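Local coordinates for hypothetical protein (Legionella pneumophila subsp. pneumophila, PDB 4KH9) that is of unknown function but binds calcium and is built from three DUF4785 domains, the central and C-terminal ones related to the E-set superfamily, at residues L98-S103 / A123-K128; S41-Y47 / T162-T168; N232-N237 / G355-T359. All coordinates share one frame; numbering follows the deposited sequence.

Contact 1 (L98-S103 / A123-K128); sequences LKEASS and AMLQIK
Leu125 sends its two methyls to different partners against the turn 98-103. With CG set between backbone N and carbonyl carbon (chi1 79°), CD1 lies against Ala101 CB at 3.9 Å, while CD2 meets CD1 of Leu98, the two leucines lying aslant. The other branch of Leu98, CD2, rests on Ala123 CB at 4.0 Å, so this leucine spans two inward-facing residues of strand 123-126. Ile75 of strand 72-77 and Ile88 of strand 86-89 also touch Leu98, placing the cluster between the two sheets of the N-terminal domain. Beyond the strand, Lys128 N gives a nearly straight bond to Ala101 O (3.0 Å, 167°). The aliphatic chain of Lys128 then runs alongside the turn, CD 3.4 Å from Ser102 O, and bends at chi3 (-65°) to bring NZ to Glu100 O in a weak bond; NZ also has a long ion pair with Glu130. A water joins Ser103 N to Gln126 O, and Ser102 OG bonds in plane to a lone pair of Lys99 O (2.6 Å), which also accepts from Ser102 N. The contact grades from apolar at Leu98 to polar at Lys128: Ala101 O and Lys99 O take firm bonds, Glu100 O only a weak lysine one.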
ATOM      1  N   LEU A  98      19.173  -5.944  28.176  1.00 34.78           N
ATOM      2  CA  LEU A  98      18.435  -6.441  26.995  1.00 34.12           C
ATOM      3  C   LEU A  98      19.115  -7.666  26.334  1.00 35.74           C
ATOM      4  O   LEU A  98      18.437  -8.651  26.034  1.00 33.24           O
ATOM      5  CB  LEU A  98      18.234  -5.332  25.960  1.00 33.95           C
ATOM      6  CG  LEU A  98      17.275  -5.625  24.788  1.00 37.51           C
ATOM      7  CD1 LEU A  98      15.858  -5.986  25.271  1.00 37.55           C
ATOM      8  CD2 LEU A  98      17.196  -4.424  23.845  1.00 38.51           C
ATOM      9  N   LYS A  99      20.443  -7.615  26.162  1.00 34.58           N
ATOM     10  CA  LYS A  99      21.251  -8.694  25.570  1.00 34.90           C
ATOM     11  C   LYS A  99      21.047 -10.055  26.260  1.00 38.89           C
ATOM     12  O   LYS A  99      21.101 -11.075  25.578  1.00 37.91           O
ATOM     13  CB  LYS A  99      22.747  -8.340  25.622  1.00 38.67           C
ATOM     14  CG  LYS A  99      23.182  -7.432  24.512  1.00 57.48           C
ATOM     15  CD  LYS A  99      24.651  -7.108  24.666  1.00 65.47           C
ATOM     16  CE  LYS A  99      25.056  -5.913  23.840  1.00 67.49           C
ATOM     17  NZ  LYS A  99      26.357  -5.374  24.306  1.00 80.33           N
ATOM     18  N   GLU A 100      20.791 -10.072  27.595  1.00 35.17           N
ATOM     19  CA  GLU A 100      20.590 -11.304  28.372  1.00 34.22           C
ATOM     20  C   GLU A 100      19.222 -11.977  28.108  1.00 33.78           C
ATOM     21  O   GLU A 100      19.048 -13.134  28.480  1.00 33.99           O
ATOM     22  CB  GLU A 100      20.769 -11.033  29.874  1.00 35.81           C
ATOM     23  CG  GLU A 100      22.235 -10.775  30.188  1.00 43.81           C
ATOM     24  CD  GLU A 100      22.634 -10.715  31.644  1.00 56.52           C
ATOM     25  OE1 GLU A 100      21.909 -11.277  32.496  1.00 61.32           O
ATOM     26  OE2 GLU A 100      23.714 -10.151  31.923  1.00 60.66           O
ATOM     27  N   ALA A 101      18.297 -11.298  27.424  1.00 30.04           N
ATOM     28  CA  ALA A 101      17.012 -11.871  27.009  1.00 28.51           C
ATOM     29  C   ALA A 101      17.148 -12.591  25.664  1.00 32.53           C
ATOM     30  O   ALA A 101      16.211 -13.269  25.269  1.00 35.18           O
ATOM     31  CB  ALA A 101      15.938 -10.788  26.912  1.00 28.62           C
ATOM     32  N   SER A 102      18.280 -12.400  24.947  1.00 30.32           N
ATOM     33  CA  SER A 102      18.642 -13.053  23.667  1.00 30.96           C
ATOM     34  C   SER A 102      19.467 -14.298  23.931  1.00 35.13           C
ATOM     35  O   SER A 102      19.992 -14.450  25.038  1.00 35.08           O
ATOM     36  CB  SER A 102      19.427 -12.101  22.761  1.00 34.04           C
ATOM     37  OG  SER A 102      20.805 -12.003  23.114  1.00 37.13           O
ATOM     38  N   SER A 103      19.637 -15.183  22.918  1.00 29.84           N
ATOM     39  CA  SER A 103      20.418 -16.416  23.129  1.00 28.61           C
ATOM     40  C   SER A 103      21.865 -16.136  23.476  1.00 33.90           C
ATOM     41  O   SER A 103      22.379 -15.074  23.156  1.00 34.35           O
ATOM     42  CB  SER A 103      20.386 -17.312  21.892  1.00 27.80           C
ATOM     43  OG  SER A 103      21.009 -16.711  20.765  1.00 34.81           O
ATOM     44  N   ALA A 123      18.896  -1.968  18.101  1.00 44.61           N
ATOM     45  CA  ALA A 123      18.738  -3.133  18.964  1.00 41.87           C
ATOM     46  C   ALA A 123      17.689  -4.070  18.388  1.00 42.04           C
ATOM     47  O   ALA A 123      16.544  -3.674  18.183  1.00 39.11           O
ATOM     48  CB  ALA A 123      18.374  -2.727  20.381  1.00 42.27           C
HETATM   49  N   MSE A 124      18.103  -5.305  18.074  1.00 39.42           N
HETATM   50  CA  MSE A 124      17.216  -6.349  17.554  1.00 39.61           C
HETATM   51  C   MSE A 124      17.519  -7.662  18.269  1.00 39.22           C
HETATM   52  O   MSE A 124      18.681  -7.995  18.469  1.00 37.65           O
HETATM   53  CB  MSE A 124      17.334  -6.511  16.031  1.00 43.39           C
HETATM   54  CG  MSE A 124      16.303  -7.509  15.450  1.00 54.18           C
HETATM   55 SE   MSE A 124      16.308  -7.530  13.507  0.75 67.22          SE
HETATM   56  CE  MSE A 124      14.722  -8.602  13.083  1.00 63.07           C
ATOM     57  N   LEU A 125      16.478  -8.407  18.642  1.00 31.95           N
ATOM     58  CA  LEU A 125      16.676  -9.667  19.325  1.00 30.74           C
ATOM     59  C   LEU A 125      15.490 -10.575  19.185  1.00 28.57           C
ATOM     60  O   LEU A 125      14.355 -10.142  19.023  1.00 26.98           O
ATOM     61  CB  LEU A 125      16.983  -9.472  20.853  1.00 30.86           C
ATOM     62  CG  LEU A 125      15.797  -9.188  21.790  1.00 34.79           C
ATOM     63  CD1 LEU A 125      16.064  -9.733  23.184  1.00 35.12           C
ATOM     64  CD2 LEU A 125      15.419  -7.684  21.814  1.00 34.05           C
ATOM     65  N   GLN A 126      15.766 -11.855  19.327  1.00 23.41           N
ATOM     66  CA  GLN A 126      14.701 -12.826  19.450  1.00 22.79           C
ATOM     67  C   GLN A 126      14.720 -13.257  20.909  1.00 25.91           C
ATOM     68  O   GLN A 126      15.769 -13.660  21.416  1.00 24.64           O
ATOM     69  CB  GLN A 126      14.847 -13.984  18.468  1.00 22.59           C
ATOM     70  CG  GLN A 126      13.667 -14.944  18.590  1.00 21.23           C
ATOM     71  CD  GLN A 126      13.674 -16.034  17.543  1.00 29.85           C
ATOM     72  OE1 GLN A 126      14.728 -16.605  17.177  1.00 28.16           O
ATOM     73  NE2 GLN A 126      12.487 -16.388  17.103  1.00 21.97           N
ATOM     74  N   ILE A 127      13.580 -13.169  21.570  1.00 25.65           N
ATOM     75  CA  ILE A 127      13.473 -13.512  22.989  1.00 27.05           C
ATOM     76  C   ILE A 127      13.665 -15.019  23.144  1.00 32.26           C
ATOM     77  O   ILE A 127      13.040 -15.791  22.401  1.00 30.59           O
ATOM     78  CB  ILE A 127      12.136 -13.024  23.626  1.00 28.97           C
ATOM     79  CG1 ILE A 127      11.950 -11.514  23.409  1.00 29.32           C
ATOM     80  CG2 ILE A 127      12.100 -13.376  25.129  1.00 30.02           C
ATOM     81  CD1 ILE A 127      10.531 -10.971  23.795  1.00 38.11           C
ATOM     82  N   LYS A 128      14.547 -15.432  24.102  1.00 29.36           N
ATOM     83  CA  LYS A 128      14.785 -16.860  24.377  1.00 30.14           C
ATOM     84  C   LYS A 128      13.460 -17.556  24.726  1.00 35.75           C
ATOM     85  O   LYS A 128      12.706 -17.016  25.553  1.00 33.09           O
ATOM     86  CB  LYS A 128      15.783 -17.052  25.519  1.00 32.87           C
ATOM     87  CG  LYS A 128      17.182 -16.610  25.211  1.00 41.01           C
ATOM     88  CD  LYS A 128      18.124 -16.923  26.377  1.00 52.99           C
ATOM     89  CE  LYS A 128      17.842 -16.165  27.655  1.00 46.68           C
ATOM     90  NZ  LYS A 128      18.878 -16.485  28.682  1.00 67.43           N
TER
HETATM   91  O   HOH W   1      18.241 -14.546  20.541  1.00 32.97           O

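Contact 2 (S41-Y47 / T162-T168); sequences SNVRRSY and TYLEVET
Strand 44-46 pairs antiparallel with strand 163-168, their axes 4.5 Å apart at closest, through two hydrogen-bonded pairs, Arg44 with Val166 and Ser46 with Leu164, and the non-hydrogen-bonded pair Arg45-Glu165 between them. On the face carrying that middle pair, Arg45 and Glu165 run side by side. The extended first part of the Arg45 chain lies along the tyrosine next to it, CD 3.3 Å from Tyr163 CE1; the bend at chi3 (-77°) then swings the guanidinium so that NH1 meets Glu165 OE1 at 3.0 Å. This salt bridge lies in the guanidinium plane but comes from above the carboxylate plane, the two planes being 54° apart. Val43 straddles two acids: CG1 packs against the CD of Glu165, CG2 against that of Glu167. Tyr163 places its CB over the centre of one face of the Tyr47 ring, a CH-pi contact 3.8 Å from the centroid; the two rings lie oblique, planes 39° apart. The backbone pairing makes 44-46, from the N-terminal family region, an outermost strand in the sheet of the E-set-related central domain, where strand 178-186 flanks 163-168 on its other side. On the opposite face Leu164 and Val166 touch Thr242 of strand 238-248, and Ser46 OG bonds to Ser256 O. Beyond the strand pairing, the Asn42 amide grips Thr168 twice. OD1 accepts from Thr168 N at 2.9 Å, and ND2 donates close to its amide plane to Thr168 OG1 at 2.6 Å; ND2 also bonds to Ala260 O. Asn42 crosses Thr168 at about a right angle, and a water links Asn42 N to Thr168 O.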
ATOM      1  N   SER A  41      -6.219  -8.931  -4.935  1.00 51.53           N
ATOM      2  CA  SER A  41      -6.578  -8.495  -3.592  1.00 49.34           C
ATOM      3  C   SER A  41      -5.391  -7.947  -2.844  1.00 47.94           C
ATOM      4  O   SER A  41      -4.277  -8.414  -3.060  1.00 49.27           O
ATOM      5  CB  SER A  41      -7.161  -9.673  -2.817  1.00 54.50           C
ATOM      6  OG  SER A  41      -7.869  -9.230  -1.676  1.00 67.24           O
ATOM      7  N   ASN A  42      -5.619  -6.978  -1.937  1.00 38.65           N
ATOM      8  CA  ASN A  42      -4.562  -6.413  -1.113  1.00 35.38           C
ATOM      9  C   ASN A  42      -4.740  -6.922   0.319  1.00 38.57           C
ATOM     10  O   ASN A  42      -4.309  -6.249   1.262  1.00 38.65           O
ATOM     11  CB  ASN A  42      -4.508  -4.849  -1.177  1.00 32.21           C
ATOM     12  CG  ASN A  42      -5.723  -4.100  -0.677  1.00 38.45           C
ATOM     13  OD1 ASN A  42      -6.691  -4.695  -0.188  1.00 31.07           O
ATOM     14  ND2 ASN A  42      -5.686  -2.754  -0.794  1.00 27.96           N
ATOM     15  N   VAL A  43      -5.382  -8.102   0.494  1.00 34.33           N
ATOM     16  CA  VAL A  43      -5.516  -8.735   1.823  1.00 33.72           C
ATOM     17  C   VAL A  43      -4.095  -8.875   2.410  1.00 35.50           C
ATOM     18  O   VAL A  43      -3.176  -9.278   1.709  1.00 35.10           O
ATOM     19  CB  VAL A  43      -6.270 -10.108   1.789  1.00 38.43           C
ATOM     20  CG1 VAL A  43      -6.235 -10.822   3.148  1.00 38.94           C
ATOM     21  CG2 VAL A  43      -7.710  -9.934   1.328  1.00 38.25           C
ATOM     22  N   ARG A  44      -3.925  -8.473   3.654  1.00 30.31           N
ATOM     23  CA  ARG A  44      -2.658  -8.527   4.337  1.00 30.99           C
ATOM     24  C   ARG A  44      -2.871  -8.990   5.773  1.00 33.51           C
ATOM     25  O   ARG A  44      -3.735  -8.453   6.461  1.00 31.06           O
ATOM     26  CB  ARG A  44      -1.958  -7.147   4.300  1.00 31.46           C
ATOM     27  CG  ARG A  44      -1.169  -6.870   3.033  1.00 40.68           C
ATOM     28  CD  ARG A  44       0.072  -7.741   2.947  1.00 45.35           C
ATOM     29  NE  ARG A  44       0.771  -7.612   1.672  1.00 57.01           N
ATOM     30  CZ  ARG A  44       0.564  -8.402   0.624  1.00 77.30           C
ATOM     31  NH1 ARG A  44      -0.327  -9.385   0.690  1.00 63.36           N
ATOM     32  NH2 ARG A  44       1.254  -8.224  -0.494  1.00 71.11           N
ATOM     33  N   ARG A  45      -2.088  -9.991   6.214  1.00 28.01           N
ATOM     34  CA  ARG A  45      -2.120 -10.439   7.594  1.00 28.13           C
ATOM     35  C   ARG A  45      -0.831 -10.007   8.343  1.00 31.90           C
ATOM     36  O   ARG A  45       0.244  -9.977   7.766  1.00 30.58           O
ATOM     37  CB  ARG A  45      -2.320 -11.935   7.682  1.00 29.57           C
ATOM     38  CG  ARG A  45      -3.734 -12.354   7.241  1.00 37.10           C
ATOM     39  CD  ARG A  45      -3.966 -13.866   7.337  1.00 37.69           C
ATOM     40  NE  ARG A  45      -3.342 -14.620   6.259  1.00 35.29           N
ATOM     41  CZ  ARG A  45      -3.920 -14.864   5.090  1.00 54.22           C
ATOM     42  NH1 ARG A  45      -5.142 -14.406   4.838  1.00 40.31           N
ATOM     43  NH2 ARG A  45      -3.277 -15.559   4.157  1.00 36.09           N
ATOM     44  N   SER A  46      -0.976  -9.673   9.618  1.00 28.49           N
ATOM     45  CA  SER A  46       0.092  -9.258  10.539  1.00 26.08           C
ATOM     46  C   SER A  46       0.057 -10.135  11.767  1.00 26.55           C
ATOM     47  O   SER A  46      -1.021 -10.375  12.334  1.00 25.86           O
ATOM     48  CB  SER A  46      -0.102  -7.796  10.946  1.00 28.99           C
ATOM     49  OG  SER A  46       0.736  -7.433  12.044  1.00 27.98           O
ATOM     50  N   TYR A  47       1.221 -10.570  12.199  1.00 22.23           N
ATOM     51  CA  TYR A  47       1.433 -11.401  13.375  1.00 22.10           C
ATOM     52  C   TYR A  47       2.233 -10.605  14.409  1.00 25.57           C
ATOM     53  O   TYR A  47       3.021 -11.155  15.159  1.00 25.82           O
ATOM     54  CB  TYR A  47       2.177 -12.711  12.972  1.00 22.66           C
ATOM     55  CG  TYR A  47       1.368 -13.625  12.067  1.00 25.48           C
ATOM     56  CD1 TYR A  47       1.229 -13.351  10.706  1.00 27.91           C
ATOM     57  CD2 TYR A  47       0.792 -14.790  12.560  1.00 27.19           C
ATOM     58  CE1 TYR A  47       0.465 -14.177   9.876  1.00 26.61           C
ATOM     59  CE2 TYR A  47       0.024 -15.617  11.744  1.00 28.11           C
ATOM     60  CZ  TYR A  47      -0.117 -15.318  10.400  1.00 34.37           C
ATOM     61  OH  TYR A  47      -0.863 -16.147   9.606  1.00 32.49           O
ATOM     62  N   THR A 162      -2.324 -15.812  16.475  1.00 27.32           N
ATOM     63  CA  THR A 162      -3.209 -14.634  16.471  1.00 26.14           C
ATOM     64  C   THR A 162      -2.697 -13.639  15.441  1.00 30.01           C
ATOM     65  O   THR A 162      -1.540 -13.200  15.511  1.00 27.98           O
ATOM     66  CB  THR A 162      -3.355 -13.980  17.855  1.00 31.75           C
ATOM     67  OG1 THR A 162      -3.958 -14.904  18.745  1.00 29.20           O
ATOM     68  CG2 THR A 162      -4.241 -12.712  17.813  1.00 27.61           C
ATOM     69  N   TYR A 163      -3.555 -13.307  14.456  1.00 27.04           N
ATOM     70  CA  TYR A 163      -3.163 -12.365  13.430  1.00 27.36           C
ATOM     71  C   TYR A 163      -4.258 -11.350  13.165  1.00 32.59           C
ATOM     72  O   TYR A 163      -5.431 -11.581  13.486  1.00 34.26           O
ATOM     73  CB  TYR A 163      -2.786 -13.086  12.122  1.00 29.09           C
ATOM     74  CG  TYR A 163      -3.895 -13.929  11.540  1.00 33.52           C
ATOM     75  CD1 TYR A 163      -4.829 -13.380  10.662  1.00 35.12           C
ATOM     76  CD2 TYR A 163      -3.990 -15.293  11.831  1.00 35.45           C
ATOM     77  CE1 TYR A 163      -5.824 -14.163  10.082  1.00 35.75           C
ATOM     78  CE2 TYR A 163      -4.997 -16.082  11.271  1.00 36.94           C
ATOM     79  CZ  TYR A 163      -5.900 -15.514  10.382  1.00 40.73           C
ATOM     80  OH  TYR A 163      -6.885 -16.270   9.804  1.00 41.01           O
ATOM     81  N   LEU A 164      -3.854 -10.228  12.584  1.00 29.93           N
ATOM     82  CA  LEU A 164      -4.748  -9.162  12.157  1.00 29.06           C
ATOM     83  C   LEU A 164      -4.854  -9.228  10.670  1.00 33.59           C
ATOM     84  O   LEU A 164      -3.820  -9.259  10.003  1.00 33.80           O
ATOM     85  CB  LEU A 164      -4.230  -7.787  12.606  1.00 28.22           C
ATOM     86  CG  LEU A 164      -5.111  -6.584  12.250  1.00 32.25           C
ATOM     87  CD1 LEU A 164      -6.385  -6.571  13.088  1.00 31.47           C
ATOM     88  CD2 LEU A 164      -4.356  -5.301  12.407  1.00 34.95           C
ATOM     89  N   GLU A 165      -6.077  -9.272  10.132  1.00 30.46           N
ATOM     90  CA  GLU A 165      -6.261  -9.277   8.675  1.00 29.65           C
ATOM     91  C   GLU A 165      -6.899  -7.933   8.230  1.00 31.65           C
ATOM     92  O   GLU A 165      -7.865  -7.505   8.821  1.00 27.24           O
ATOM     93  CB  GLU A 165      -7.097 -10.482   8.232  1.00 30.94           C
ATOM     94  CG  GLU A 165      -7.183 -10.575   6.719  1.00 38.12           C
ATOM     95  CD  GLU A 165      -7.840 -11.840   6.205  1.00 58.23           C
ATOM     96  OE1 GLU A 165      -7.251 -12.925   6.402  1.00 48.98           O
ATOM     97  OE2 GLU A 165      -8.916 -11.747   5.568  1.00 45.81           O
ATOM     98  N   VAL A 166      -6.303  -7.259   7.222  1.00 29.93           N
ATOM     99  CA  VAL A 166      -6.782  -5.978   6.697  1.00 30.32           C
ATOM    100  C   VAL A 166      -6.867  -6.059   5.180  1.00 34.43           C
ATOM    101  O   VAL A 166      -6.083  -6.783   4.550  1.00 33.63           O
ATOM    102  CB  VAL A 166      -5.900  -4.777   7.129  1.00 35.06           C
ATOM    103  CG1 VAL A 166      -5.818  -4.669   8.643  1.00 35.09           C
ATOM    104  CG2 VAL A 166      -4.502  -4.835   6.500  1.00 35.11           C
ATOM    105  N   GLU A 167      -7.799  -5.322   4.592  1.00 31.27           N
ATOM    106  CA  GLU A 167      -7.942  -5.208   3.124  1.00 31.04           C
ATOM    107  C   GLU A 167      -8.841  -4.027   2.762  1.00 32.92           C
ATOM    108  O   GLU A 167      -9.648  -3.620   3.579  1.00 33.85           O
ATOM    109  CB  GLU A 167      -8.484  -6.492   2.469  1.00 32.77           C
ATOM    110  CG  GLU A 167      -9.846  -6.937   2.944  1.00 47.56           C
ATOM    111  CD  GLU A 167     -10.455  -8.069   2.138  1.00 69.25           C
ATOM    112  OE1 GLU A 167     -10.665  -7.892   0.916  1.00 67.22           O
ATOM    113  OE2 GLU A 167     -10.751  -9.126   2.740  1.00 56.11           O
ATOM    114  N   THR A 168      -8.720  -3.505   1.527  1.00 27.22           N
ATOM    115  CA  THR A 168      -9.610  -2.439   1.045  1.00 27.26           C
ATOM    116  C   THR A 168     -10.480  -3.050  -0.082  1.00 32.96           C
ATOM    117  O   THR A 168     -10.131  -4.110  -0.602  1.00 32.52           O
ATOM    118  CB  THR A 168      -8.851  -1.183   0.639  1.00 32.60           C
ATOM    119  OG1 THR A 168      -7.961  -1.472  -0.424  1.00 31.62           O
ATOM    120  CG2 THR A 168      -8.074  -0.567   1.798  1.00 33.34           C
TER
HETATM  121  O   HOH W   2      -8.524  -6.244  -1.923  1.00 56.10           O
HETATM  122  O   HOH W   3      -2.680  -7.010   8.598  1.00 32.41           O

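Contact 3 (N232-N237 / G355-T359); sequences NDRGEN and GQLKT
The Asn232 amide meets Gly355 O from above its carbonyl plane, and neither of the two bonds this amide makes here follows an acceptor lone pair. ND2 crosses to Gly355 O at 2.8 Å, while OD1 turns back to accept from Arg234 N at 3.0 Å, that donor standing 60° out of the amide carbonyl plane. OD1 also sits 3.3 Å from CG of Gln356, whose amide plane is nearly perpendicular to that of Asn232. The Asn232-Arg234 bond makes an Asx turn that overlaps the type I' beta turn from Asp233 to Glu236; Leu357 and Lys358 opposite belong to a G1 beta bulge facing Asp353. Two tight chain reversals, from the central and C-terminal domains, therefore meet. Gly235, at positive phi (83°), gives a weak bond to Gln356 O and lets its CA lie 4.0 Å from Leu357 CB. Lys358, bent at chi2 (-77°), carries NZ past Gly235 O to a weak bond with Asn237 OD1 at 3.1 Å; its stronger partner is Ser262 OG. A water bridges Asp233 N and Gln356 OE1, an oxygen that also accepts from Ile265 N, just after strand 251-264.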
ATOM      1  N   ASN A 232      -0.566  15.179  -6.387  1.00 41.19           N
ATOM      2  CA  ASN A 232      -0.007  14.201  -7.298  1.00 41.30           C
ATOM      3  C   ASN A 232       0.842  13.216  -6.459  1.00 43.77           C
ATOM      4  O   ASN A 232       1.706  13.646  -5.706  1.00 44.17           O
ATOM      5  CB  ASN A 232       0.803  14.928  -8.398  1.00 40.99           C
ATOM      6  CG  ASN A 232       1.597  14.041  -9.326  1.00 44.61           C
ATOM      7  OD1 ASN A 232       1.403  12.838  -9.415  1.00 39.08           O
ATOM      8  ND2 ASN A 232       2.520  14.627 -10.063  1.00 45.30           N
ATOM      9  N   ASP A 233       0.567  11.913  -6.561  1.00 38.57           N
ATOM     10  CA  ASP A 233       1.297  10.908  -5.778  1.00 38.32           C
ATOM     11  C   ASP A 233       2.655  10.518  -6.403  1.00 43.32           C
ATOM     12  O   ASP A 233       3.437   9.849  -5.735  1.00 44.01           O
ATOM     13  CB  ASP A 233       0.428   9.654  -5.586  1.00 38.67           C
ATOM     14  CG  ASP A 233      -0.808   9.897  -4.734  1.00 43.94           C
ATOM     15  OD1 ASP A 233      -0.790  10.833  -3.898  1.00 43.38           O
ATOM     16  OD2 ASP A 233      -1.751   9.114  -4.837  1.00 45.18           O
ATOM     17  N   ARG A 234       2.925  10.936  -7.661  1.00 41.07           N
ATOM     18  CA  ARG A 234       4.152  10.705  -8.440  1.00 41.81           C
ATOM     19  C   ARG A 234       4.595   9.207  -8.426  1.00 47.43           C
ATOM     20  O   ARG A 234       5.762   8.876  -8.157  1.00 47.45           O
ATOM     21  CB  ARG A 234       5.306  11.602  -7.951  1.00 42.63           C
ATOM     22  CG  ARG A 234       5.022  13.096  -8.018  1.00 52.31           C
ATOM     23  CD  ARG A 234       6.269  13.896  -7.751  1.00 68.42           C
ATOM     24  NE  ARG A 234       7.187  13.801  -8.886  1.00 73.07           N
ATOM     25  CZ  ARG A 234       8.383  14.374  -8.936  1.00 87.01           C
ATOM     26  NH1 ARG A 234       8.825  15.094  -7.913  1.00 71.82           N
ATOM     27  NH2 ARG A 234       9.155  14.216 -10.002  1.00 77.69           N
ATOM     28  N   GLY A 235       3.654   8.328  -8.733  1.00 43.32           N
ATOM     29  CA  GLY A 235       3.893   6.889  -8.787  1.00 43.61           C
ATOM     30  C   GLY A 235       3.838   6.162  -7.455  1.00 46.62           C
ATOM     31  O   GLY A 235       3.683   4.939  -7.441  1.00 46.47           O
ATOM     32  N   GLU A 236       3.924   6.904  -6.331  1.00 40.78           N
ATOM     33  CA  GLU A 236       3.911   6.322  -4.983  1.00 39.98           C
ATOM     34  C   GLU A 236       2.488   5.935  -4.550  1.00 44.12           C
ATOM     35  O   GLU A 236       1.496   6.494  -5.040  1.00 45.51           O
ATOM     36  CB  GLU A 236       4.529   7.286  -3.957  1.00 41.51           C
ATOM     37  CG  GLU A 236       5.969   7.694  -4.219  1.00 50.75           C
ATOM     38  CD  GLU A 236       6.428   8.874  -3.379  1.00 86.25           C
ATOM     39  OE1 GLU A 236       5.869   9.984  -3.540  1.00 80.53           O
ATOM     40  OE2 GLU A 236       7.374   8.696  -2.579  1.00 91.28           O
ATOM     41  N   ASN A 237       2.399   4.962  -3.632  1.00 38.03           N
ATOM     42  CA  ASN A 237       1.129   4.467  -3.137  1.00 36.18           C
ATOM     43  C   ASN A 237       0.761   5.001  -1.748  1.00 36.86           C
ATOM     44  O   ASN A 237       1.576   5.576  -1.033  1.00 35.36           O
ATOM     45  CB  ASN A 237       1.139   2.938  -3.094  1.00 36.68           C
ATOM     46  CG  ASN A 237       1.065   2.290  -4.456  1.00 57.57           C
ATOM     47  OD1 ASN A 237       0.393   2.771  -5.391  1.00 48.26           O
ATOM     48  ND2 ASN A 237       1.733   1.165  -4.579  1.00 45.41           N
ATOM     49  N   GLY A 355       2.604  12.333 -15.624  1.00 34.75           N
ATOM     50  CA  GLY A 355       2.855  13.274 -14.538  1.00 34.58           C
ATOM     51  C   GLY A 355       2.564  12.621 -13.200  1.00 39.17           C
ATOM     52  O   GLY A 355       3.196  12.939 -12.197  1.00 40.89           O
ATOM     53  N   GLN A 356       1.614  11.675 -13.188  1.00 34.34           N
ATOM     54  CA  GLN A 356       1.195  10.936 -12.001  1.00 32.85           C
ATOM     55  C   GLN A 356       1.766   9.536 -11.975  1.00 39.12           C
ATOM     56  O   GLN A 356       1.851   8.944 -10.902  1.00 40.46           O
ATOM     57  CB  GLN A 356      -0.337  10.840 -11.948  1.00 32.59           C
ATOM     58  CG  GLN A 356      -1.027  12.143 -11.569  1.00 37.67           C
ATOM     59  CD  GLN A 356      -2.497  11.912 -11.415  1.00 43.72           C
ATOM     60  OE1 GLN A 356      -2.956  11.364 -10.416  1.00 39.41           O
ATOM     61  NE2 GLN A 356      -3.261  12.253 -12.433  1.00 31.05           N
ATOM     62  N   LEU A 357       2.104   8.991 -13.158  1.00 34.96           N
ATOM     63  CA  LEU A 357       2.538   7.620 -13.376  1.00 35.29           C
ATOM     64  C   LEU A 357       1.411   6.705 -12.884  1.00 39.37           C
ATOM     65  O   LEU A 357       1.633   5.709 -12.191  1.00 40.01           O
ATOM     66  CB  LEU A 357       3.912   7.313 -12.726  1.00 35.38           C
ATOM     67  CG  LEU A 357       5.119   7.973 -13.384  1.00 40.44           C
ATOM     68  CD1 LEU A 357       6.330   7.927 -12.468  1.00 41.49           C
ATOM     69  CD2 LEU A 357       5.456   7.296 -14.714  1.00 42.26           C
ATOM     70  N   LYS A 358       0.178   7.105 -13.228  1.00 33.81           N
ATOM     71  CA  LYS A 358      -1.056   6.391 -12.926  1.00 32.00           C
ATOM     72  C   LYS A 358      -1.968   6.331 -14.152  1.00 34.61           C
ATOM     73  O   LYS A 358      -1.967   7.247 -14.993  1.00 31.22           O
ATOM     74  CB  LYS A 358      -1.829   7.080 -11.764  1.00 33.49           C
ATOM     75  CG  LYS A 358      -1.124   7.185 -10.423  1.00 37.97           C
ATOM     76  CD  LYS A 358      -1.106   5.878  -9.635  1.00 39.69           C
ATOM     77  CE  LYS A 358      -0.136   5.947  -8.476  1.00 37.54           C
ATOM     78  NZ  LYS A 358       0.079   4.610  -7.879  1.00 46.00           N
ATOM     79  N   THR A 359      -2.776   5.260 -14.226  1.00 32.54           N
ATOM     80  CA  THR A 359      -3.873   5.120 -15.190  1.00 32.26           C
ATOM     81  C   THR A 359      -4.949   6.054 -14.651  1.00 37.57           C
ATOM     82  O   THR A 359      -5.298   5.936 -13.465  1.00 40.10           O
ATOM     83  CB  THR A 359      -4.290   3.637 -15.322  1.00 39.38           C
ATOM     84  OG1 THR A 359      -3.211   2.926 -15.896  1.00 33.91           O
ATOM     85  CG2 THR A 359      -5.506   3.439 -16.201  1.00 39.78           C
TER
HETATM   86  O   HOH W   4      -1.524  10.947  -8.242  1.00 34.10           O

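In the fold
The three contacts are spread along an elongated chain of three domains. Contact 1 lies within the N-terminal domain, and along the sequence it is nested inside the loop closed by contact 2, which ties the N-terminal part of the chain to the central domain. Contact 3 follows in series and links the central domain to the C-terminal one. Centres of contacts 1 and 2 are about 28 Å apart, those of 2 and 3 about 25 Å, and those of 1 and 3 about 42 Å; none touch. Contact 2 lies nearest a calcium site: the Leu164 side chain is about 10 Å from that of Asp198, a calcium-binding residue of this protein. Separately, a bound calcium ion lies about 13 Å from Leu164.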